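Long-range contacts in 6-phospho-alpha-glucosidase (PDB 6VC6), which probably hydrolyses 6-phospho-alpha-glucosides in a gut bacterium, as a family 4 glycosidase that uses bound NAD and a manganese ion: residues 119-124 with 431-436; 203-208 with 256-261. All coordinates share one frame; numbering follows the deposited sequence.

Interaction 1: residues 119-124 with 431-436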
ATOM      1  N   GLY A 119       3.864  10.529   4.443  1.00 35.53           N
ATOM      2  CA  GLY A 119       3.053  11.047   3.354  1.00 34.93           C
ATOM      3  C   GLY A 119       3.641  12.294   2.723  1.00 38.17           C
ATOM      4  O   GLY A 119       3.616  12.451   1.499  1.00 32.88           O
ATOM      5  N   LEU A 120       4.180  13.196   3.546  1.00 33.23           N
ATOM      6  CA  LEU A 120       4.771  14.418   3.010  1.00 39.11           C
ATOM      7  C   LEU A 120       6.017  14.113   2.188  1.00 38.03           C
ATOM      8  O   LEU A 120       6.263  14.759   1.163  1.00 38.83           O
ATOM      9  CB  LEU A 120       5.095  15.387   4.147  1.00 37.16           C
ATOM     10  CG  LEU A 120       3.904  16.171   4.704  1.00 38.35           C
ATOM     11  CD1 LEU A 120       4.364  17.209   5.718  1.00 38.04           C
ATOM     12  CD2 LEU A 120       3.116  16.825   3.579  1.00 35.98           C
ATOM     13  N   ARG A 121       6.814  13.133   2.620  1.00 36.10           N
ATOM     14  CA  ARG A 121       7.963  12.713   1.824  1.00 36.64           C
ATOM     15  C   ARG A 121       7.518  12.084   0.510  1.00 39.76           C
ATOM     16  O   ARG A 121       8.131  12.317  -0.538  1.00 36.23           O
ATOM     17  CB  ARG A 121       8.826  11.731   2.616  1.00 37.80           C
ATOM     18  CG  ARG A 121       9.572  12.346   3.784  1.00 39.37           C
ATOM     19  CD  ARG A 121      10.690  11.430   4.265  1.00 33.70           C
ATOM     20  NE  ARG A 121      10.198  10.106   4.639  1.00 29.96           N
ATOM     21  CZ  ARG A 121       9.641   9.818   5.812  1.00 36.92           C
ATOM     22  NH1 ARG A 121       9.497  10.761   6.733  1.00 29.92           N
ATOM     23  NH2 ARG A 121       9.226   8.583   6.064  1.00 32.46           N
ATOM     24  N   SER A 122       6.449  11.285   0.549  1.00 33.89           N
ATOM     25  CA  SER A 122       5.987  10.612  -0.660  1.00 38.10           C
ATOM     26  C   SER A 122       5.370  11.598  -1.644  1.00 35.19           C
ATOM     27  O   SER A 122       5.536  11.448  -2.859  1.00 37.53           O
ATOM     28  CB  SER A 122       4.990   9.512  -0.297  1.00 36.45           C
ATOM     29  OG  SER A 122       5.629   8.464   0.409  1.00 41.62           O
ATOM     30  N   CYS A 123       4.658  12.611  -1.141  1.00 36.29           N
ATOM     31  CA  CYS A 123       4.079  13.619  -2.026  1.00 39.01           C
ATOM     32  C   CYS A 123       5.148  14.281  -2.886  1.00 37.94           C
ATOM     33  O   CYS A 123       4.955  14.475  -4.092  1.00 38.93           O
ATOM     34  CB  CYS A 123       3.332  14.675  -1.211  1.00 38.95           C
ATOM     35  SG  CYS A 123       1.754  14.134  -0.527  1.00 44.01           S
ATOM     36  N   VAL A 124       6.284  14.629  -2.281  1.00 38.74           N
ATOM     37  CA  VAL A 124       7.354  15.294  -3.017  1.00 40.96           C
ATOM     38  C   VAL A 124       7.951  14.356  -4.060  1.00 40.63           C
ATOM     39  O   VAL A 124       8.115  14.723  -5.229  1.00 41.96           O
ATOM     40  CB  VAL A 124       8.428  15.810  -2.042  1.00 41.10           C
ATOM     41  CG1 VAL A 124       9.649  16.305  -2.803  1.00 38.55           C
ATOM     42  CG2 VAL A 124       7.859  16.910  -1.158  1.00 40.16           C
ATOM     43  N   GLU A 431      12.206  18.943  11.735  1.00 40.65           N
ATOM     44  CA  GLU A 431      13.656  18.974  11.896  1.00 48.01           C
ATOM     45  C   GLU A 431      14.316  17.775  11.224  1.00 45.68           C
ATOM     46  O   GLU A 431      15.280  17.931  10.466  1.00 47.18           O
ATOM     47  CB  GLU A 431      14.012  19.026  13.383  1.00 51.81           C
ATOM     48  CG  GLU A 431      15.308  19.763  13.696  1.00 60.70           C
ATOM     49  CD  GLU A 431      15.208  21.259  13.463  1.00 69.78           C
ATOM     50  OE1 GLU A 431      16.268  21.910  13.336  1.00 76.93           O
ATOM     51  OE2 GLU A 431      14.078  21.787  13.398  1.00 67.14           O
ATOM     52  N   VAL A 432      13.813  16.566  11.489  1.00 38.76           N
ATOM     53  CA  VAL A 432      14.440  15.370  10.936  1.00 38.61           C
ATOM     54  C   VAL A 432      14.142  15.201   9.451  1.00 44.04           C
ATOM     55  O   VAL A 432      14.911  14.540   8.744  1.00 40.84           O
ATOM     56  CB  VAL A 432      13.999  14.117  11.716  1.00 43.56           C
ATOM     57  CG1 VAL A 432      14.748  14.024  13.038  1.00 43.09           C
ATOM     58  CG2 VAL A 432      12.496  14.131  11.943  1.00 41.98           C
ATOM     59  N   ASN A 433      13.044  15.776   8.958  1.00 43.81           N
ATOM     60  CA  ASN A 433      12.681  15.713   7.547  1.00 44.16           C
ATOM     61  C   ASN A 433      13.129  16.954   6.782  1.00 45.11           C
ATOM     62  O   ASN A 433      12.429  17.399   5.865  1.00 48.02           O
ATOM     63  CB  ASN A 433      11.172  15.523   7.395  1.00 39.50           C
ATOM     64  CG  ASN A 433      10.721  14.118   7.732  1.00 42.73           C
ATOM     65  OD1 ASN A 433      10.739  13.229   6.882  1.00 38.89           O
ATOM     66  ND2 ASN A 433      10.300  13.913   8.974  1.00 34.28           N
ATOM     67  N   LYS A 434      14.292  17.509   7.132  1.00 45.89           N
ATOM     68  CA  LYS A 434      14.661  18.846   6.670  1.00 50.01           C
ATOM     69  C   LYS A 434      14.715  18.929   5.149  1.00 54.07           C
ATOM     70  O   LYS A 434      14.146  19.846   4.546  1.00 66.80           O
ATOM     71  CB  LYS A 434      16.003  19.258   7.273  1.00 52.60           C
ATOM     72  CG  LYS A 434      16.233  20.758   7.267  1.00 67.15           C
ATOM     73  CD  LYS A 434      15.871  21.367   8.607  1.00 71.36           C
ATOM     74  CE  LYS A 434      17.091  21.426   9.504  1.00 73.29           C
ATOM     75  NZ  LYS A 434      16.724  21.382  10.937  1.00 71.41           N
ATOM     76  N   GLY A 435      15.401  17.987   4.508  1.00 40.46           N
ATOM     77  CA  GLY A 435      15.574  18.059   3.070  1.00 47.94           C
ATOM     78  C   GLY A 435      14.662  17.145   2.278  1.00 52.27           C
ATOM     79  O   GLY A 435      14.930  16.861   1.107  1.00 49.42           O
HETATM   80  N   MSE A 436      13.577  16.686   2.894  1.00 44.48           N
HETATM   81  CA  MSE A 436      12.696  15.718   2.250  1.00 47.96           C
HETATM   82  C   MSE A 436      11.235  16.162   2.237  1.00 43.40           C
HETATM   83  O   MSE A 436      10.407  15.582   1.534  1.00 42.76           O
HETATM   84  CB  MSE A 436      12.817  14.360   2.942  1.00 46.04           C
HETATM   85  CG  MSE A 436      14.185  13.713   2.794  1.00 57.55           C
HETATM   86 SE   MSE A 436      14.569  12.430   4.211  1.00 65.29          SE
HETATM   87  CE  MSE A 436      15.016  13.676   5.636  1.00 50.67           C
TER

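Interaction 2: residues 203-208 with 256-261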
ATOM      1  N   TRP A 203     -14.134  -1.629   5.880  1.00 35.72           N
ATOM      2  CA  TRP A 203     -14.918  -2.726   6.425  1.00 35.15           C
ATOM      3  C   TRP A 203     -15.534  -3.529   5.290  1.00 35.76           C
ATOM      4  O   TRP A 203     -15.888  -2.983   4.242  1.00 37.25           O
ATOM      5  CB  TRP A 203     -16.034  -2.220   7.351  1.00 36.73           C
ATOM      6  CG  TRP A 203     -15.543  -1.549   8.595  1.00 37.87           C
ATOM      7  CD1 TRP A 203     -15.333  -2.131   9.811  1.00 38.05           C
ATOM      8  CD2 TRP A 203     -15.207  -0.166   8.750  1.00 42.75           C
ATOM      9  NE1 TRP A 203     -14.884  -1.196  10.712  1.00 38.94           N
ATOM     10  CE2 TRP A 203     -14.799   0.019  10.086  1.00 37.13           C
ATOM     11  CE3 TRP A 203     -15.211   0.935   7.887  1.00 36.53           C
ATOM     12  CZ2 TRP A 203     -14.398   1.258  10.579  1.00 36.75           C
ATOM     13  CZ3 TRP A 203     -14.812   2.165   8.378  1.00 41.85           C
ATOM     14  CH2 TRP A 203     -14.411   2.317   9.712  1.00 30.10           C
ATOM     15  N   PHE A 204     -15.658  -4.835   5.513  1.00 32.31           N
ATOM     16  CA  PHE A 204     -16.369  -5.723   4.604  1.00 35.43           C
ATOM     17  C   PHE A 204     -17.793  -5.897   5.115  1.00 35.71           C
ATOM     18  O   PHE A 204     -18.002  -6.438   6.207  1.00 35.95           O
ATOM     19  CB  PHE A 204     -15.671  -7.080   4.498  1.00 36.78           C
ATOM     20  CG  PHE A 204     -14.349  -7.034   3.786  1.00 33.92           C
ATOM     21  CD1 PHE A 204     -14.272  -7.273   2.425  1.00 36.59           C
ATOM     22  CD2 PHE A 204     -13.180  -6.764   4.480  1.00 32.17           C
ATOM     23  CE1 PHE A 204     -13.058  -7.234   1.764  1.00 34.20           C
ATOM     24  CE2 PHE A 204     -11.961  -6.727   3.827  1.00 33.37           C
ATOM     25  CZ  PHE A 204     -11.902  -6.962   2.467  1.00 37.00           C
ATOM     26  N   THR A 205     -18.769  -5.436   4.332  1.00 31.96           N
ATOM     27  CA  THR A 205     -20.168  -5.567   4.713  1.00 36.92           C
ATOM     28  C   THR A 205     -20.774  -6.901   4.301  1.00 38.01           C
ATOM     29  O   THR A 205     -21.756  -7.334   4.914  1.00 37.40           O
ATOM     30  CB  THR A 205     -20.994  -4.427   4.108  1.00 39.66           C
ATOM     31  OG1 THR A 205     -20.987  -4.535   2.679  1.00 35.57           O
ATOM     32  CG2 THR A 205     -20.417  -3.079   4.513  1.00 37.89           C
ATOM     33  N   HIS A 206     -20.218  -7.555   3.283  1.00 38.53           N
ATOM     34  CA  HIS A 206     -20.668  -8.874   2.866  1.00 37.40           C
ATOM     35  C   HIS A 206     -19.478  -9.650   2.324  1.00 38.22           C
ATOM     36  O   HIS A 206     -18.541  -9.070   1.771  1.00 39.82           O
ATOM     37  CB  HIS A 206     -21.768  -8.798   1.797  1.00 42.98           C
ATOM     38  CG  HIS A 206     -23.006  -8.090   2.247  1.00 40.98           C
ATOM     39  ND1 HIS A 206     -23.922  -8.660   3.104  1.00 41.91           N
ATOM     40  CD2 HIS A 206     -23.483  -6.856   1.956  1.00 37.39           C
ATOM     41  CE1 HIS A 206     -24.908  -7.809   3.324  1.00 39.86           C
ATOM     42  NE2 HIS A 206     -24.666  -6.706   2.639  1.00 44.47           N
ATOM     43  N   VAL A 207     -19.521 -10.970   2.501  1.00 40.74           N
ATOM     44  CA  VAL A 207     -18.523 -11.882   1.941  1.00 42.55           C
ATOM     45  C   VAL A 207     -19.309 -13.023   1.300  1.00 45.43           C
ATOM     46  O   VAL A 207     -19.674 -13.999   1.965  1.00 44.96           O
ATOM     47  CB  VAL A 207     -17.537 -12.406   2.990  1.00 42.53           C
ATOM     48  CG1 VAL A 207     -16.486 -13.291   2.333  1.00 40.33           C
ATOM     49  CG2 VAL A 207     -16.873 -11.251   3.731  1.00 41.58           C
ATOM     50  N   TYR A 208     -19.575 -12.908   0.003  1.00 45.77           N
ATOM     51  CA  TYR A 208     -20.432 -13.852  -0.698  1.00 46.09           C
ATOM     52  C   TYR A 208     -19.622 -14.996  -1.293  1.00 45.13           C
ATOM     53  O   TYR A 208     -18.509 -14.797  -1.788  1.00 46.29           O
ATOM     54  CB  TYR A 208     -21.206 -13.148  -1.813  1.00 40.40           C
ATOM     55  CG  TYR A 208     -22.231 -12.144  -1.336  1.00 43.63           C
ATOM     56  CD1 TYR A 208     -22.137 -10.806  -1.697  1.00 39.64           C
ATOM     57  CD2 TYR A 208     -23.297 -12.534  -0.536  1.00 39.68           C
ATOM     58  CE1 TYR A 208     -23.075  -9.883  -1.271  1.00 38.35           C
ATOM     59  CE2 TYR A 208     -24.239 -11.618  -0.103  1.00 40.46           C
ATOM     60  CZ  TYR A 208     -24.122 -10.295  -0.473  1.00 41.92           C
ATOM     61  OH  TYR A 208     -25.057  -9.380  -0.045  1.00 39.71           O
ATOM     62  N   PRO A 256     -19.777  -5.959  15.885  1.00 42.38           N
ATOM     63  CA  PRO A 256     -20.004  -7.235  15.196  1.00 42.23           C
ATOM     64  C   PRO A 256     -20.600  -7.120  13.802  1.00 42.74           C
ATOM     65  O   PRO A 256     -20.780  -8.153  13.147  1.00 43.95           O
ATOM     66  CB  PRO A 256     -20.979  -7.948  16.143  1.00 44.16           C
ATOM     67  CG  PRO A 256     -21.785  -6.833  16.725  1.00 40.98           C
ATOM     68  CD  PRO A 256     -20.851  -5.648  16.845  1.00 43.98           C
ATOM     69  N   ASP A 257     -20.905  -5.915  13.321  1.00 41.46           N
ATOM     70  CA  ASP A 257     -21.607  -5.786  12.048  1.00 43.29           C
ATOM     71  C   ASP A 257     -20.732  -6.225  10.878  1.00 44.06           C
ATOM     72  O   ASP A 257     -21.098  -7.129  10.118  1.00 39.02           O
ATOM     73  CB  ASP A 257     -22.085  -4.345  11.855  1.00 44.25           C
ATOM     74  CG  ASP A 257     -23.309  -4.022  12.690  1.00 52.74           C
ATOM     75  OD1 ASP A 257     -23.742  -4.892  13.474  1.00 52.57           O
ATOM     76  OD2 ASP A 257     -23.841  -2.900  12.558  1.00 56.58           O
ATOM     77  N   PHE A 258     -19.570  -5.597  10.716  1.00 40.86           N
ATOM     78  CA  PHE A 258     -18.755  -5.771   9.524  1.00 40.59           C
ATOM     79  C   PHE A 258     -17.391  -6.356   9.871  1.00 41.94           C
ATOM     80  O   PHE A 258     -16.884  -6.183  10.983  1.00 41.53           O
ATOM     81  CB  PHE A 258     -18.566  -4.437   8.788  1.00 39.12           C
ATOM     82  CG  PHE A 258     -19.854  -3.723   8.482  1.00 38.29           C
ATOM     83  CD1 PHE A 258     -20.987  -4.432   8.116  1.00 40.34           C
ATOM     84  CD2 PHE A 258     -19.930  -2.343   8.561  1.00 39.95           C
ATOM     85  CE1 PHE A 258     -22.172  -3.778   7.836  1.00 38.74           C
ATOM     86  CE2 PHE A 258     -21.112  -1.682   8.280  1.00 36.78           C
ATOM     87  CZ  PHE A 258     -22.234  -2.401   7.917  1.00 35.40           C
ATOM     88  N   LEU A 259     -16.804  -7.049   8.898  1.00 39.85           N
ATOM     89  CA  LEU A 259     -15.453  -7.575   9.040  1.00 40.16           C
ATOM     90  C   LEU A 259     -14.448  -6.456   8.799  1.00 34.91           C
ATOM     91  O   LEU A 259     -14.446  -5.864   7.714  1.00 37.82           O
ATOM     92  CB  LEU A 259     -15.223  -8.719   8.060  1.00 39.81           C
ATOM     93  CG  LEU A 259     -13.815  -9.314   7.978  1.00 38.73           C
ATOM     94  CD1 LEU A 259     -13.497 -10.127   9.223  1.00 42.45           C
ATOM     95  CD2 LEU A 259     -13.672 -10.171   6.729  1.00 41.61           C
ATOM     96  N   PRO A 260     -13.585  -6.137   9.763  1.00 37.30           N
ATOM     97  CA  PRO A 260     -12.761  -4.930   9.650  1.00 39.37           C
ATOM     98  C   PRO A 260     -11.418  -5.151   8.973  1.00 38.96           C
ATOM     99  O   PRO A 260     -10.782  -6.199   9.100  1.00 39.88           O
ATOM    100  CB  PRO A 260     -12.560  -4.533  11.119  1.00 41.89           C
ATOM    101  CG  PRO A 260     -12.517  -5.849  11.834  1.00 42.54           C
ATOM    102  CD  PRO A 260     -13.431  -6.791  11.075  1.00 37.09           C
ATOM    103  N   ASN A 261     -10.997  -4.132   8.226  1.00 37.27           N
ATOM    104  CA  ASN A 261      -9.599  -4.009   7.841  1.00 40.57           C
ATOM    105  C   ASN A 261      -8.744  -3.989   9.102  1.00 38.28           C
ATOM    106  O   ASN A 261      -9.077  -3.306  10.073  1.00 36.36           O
ATOM    107  CB  ASN A 261      -9.400  -2.728   7.024  1.00 37.22           C
ATOM    108  CG  ASN A 261      -8.025  -2.636   6.387  1.00 37.83           C
ATOM    109  OD1 ASN A 261      -7.001  -2.746   7.062  1.00 34.26           O
ATOM    110  ND2 ASN A 261      -7.999  -2.416   5.077  1.00 36.04           N
TER

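Interaction 1: residues 119-124 with 431-436
R121 and N433 meet with their side chains crossing at about a right angle, yet their flat ends are almost coplanar: the guanidinium and amide planes differ by only 6°. NH1 of R121 donates to OD1 of N433 over 2.8 Å, with 155° at the hydrogen. The approach lies in the carbonyl plane and on a lone pair of OD1, while OD1 itself sits at the edge of the guanidinium. A bend in the arginine chain at chi3 (-57°) turns the guanidinium so that NH1 reaches OD1. CD of R121 is also close, 3.2 Å from OD1 of N433. The contact joins the first half of helix 113-136, in the family 4 glycosyl hydrolase region, to the point where helix 419-432 ends, N433 being the first residue to leave helical geometry. The guanidinium is gripped from further sides: NH2 forms a salt bridge with D96 of helix 89-102, and NE donates to the carbonyl of A87. ND2 of N433 is bonded to the carbonyl of M429, which helps fix which end of the amide turns to the arginine. M436, a selenomethionine, runs alongside R121 and points the same way, its CB 3.9 Å from CD of R121 and its SE 4.0 Å from that same CD. Its carbonyl faces the helix, where O of M436 lies 3.9 Å from CG2 of V124.

Interaction 2: residues 203-208 with 256-261
With CG anti to its carbonyl carbon (chi1 -53°), F258 lays its ring beside T205, whose chi1 of 65° sets CG2 anti to the carbonyl carbon. The methyl therefore stands over the ring face as a CH-pi contact, CG2 of T205 lying 3.7 Å from the centroid of the F258 ring and 7° off its normal. On the opposite face CB of D257 is offset toward the rim. CB of F258 also packs, 3.7 Å from CB of W203, whose side chain crosses at about a right angle. F204 and L259 form an antiparallel hydrogen-bonded pair: N of F204 donates to O of L259 in a nearly straight bond of 2.7 Å, and N of L259 returns a bond to O of F204 at 3.0 Å. Their side chains run together on one face, while W203 and P260 share the other, with CD1 of W203 3.9 Å from CB of P260. This makes strand 259-260 the outer strand of a three-stranded antiparallel sheet, next to 201-209, just before the classic bulge at T205 and H206 opposite V194. Replacing F258 by an alanine would probably leave the T205 methyl without its aromatic partner. CA of W203 makes a 3.4 Å CA-H...O contact to O of L259, but the side chains meet mainly through apolar and CH-pi contacts, so shape and dispersion rather than charge probably hold them.

How the interactions relate
The two interactions do not touch: their centres are 35 Å apart, their nearest atoms about 17 Å, and they lie on opposite sides of the chain's centre. Interaction 2 falls wholly within the sequence interval that interaction 1 spans. No residue of either pair of segments lines the sugar phosphate pocket, but each has a second-shell link to it: OG of S122 is hydrogen-bonded to O of N147, and OD1 of N261 to N of Y263. The R121 side chain is about 12 Å from the sugar phosphate and that of V124 about 8 Å from NAD, whereas the F204 side chain is about 11 Å from the sugar phosphate. Helix 378-400 touches both interactions.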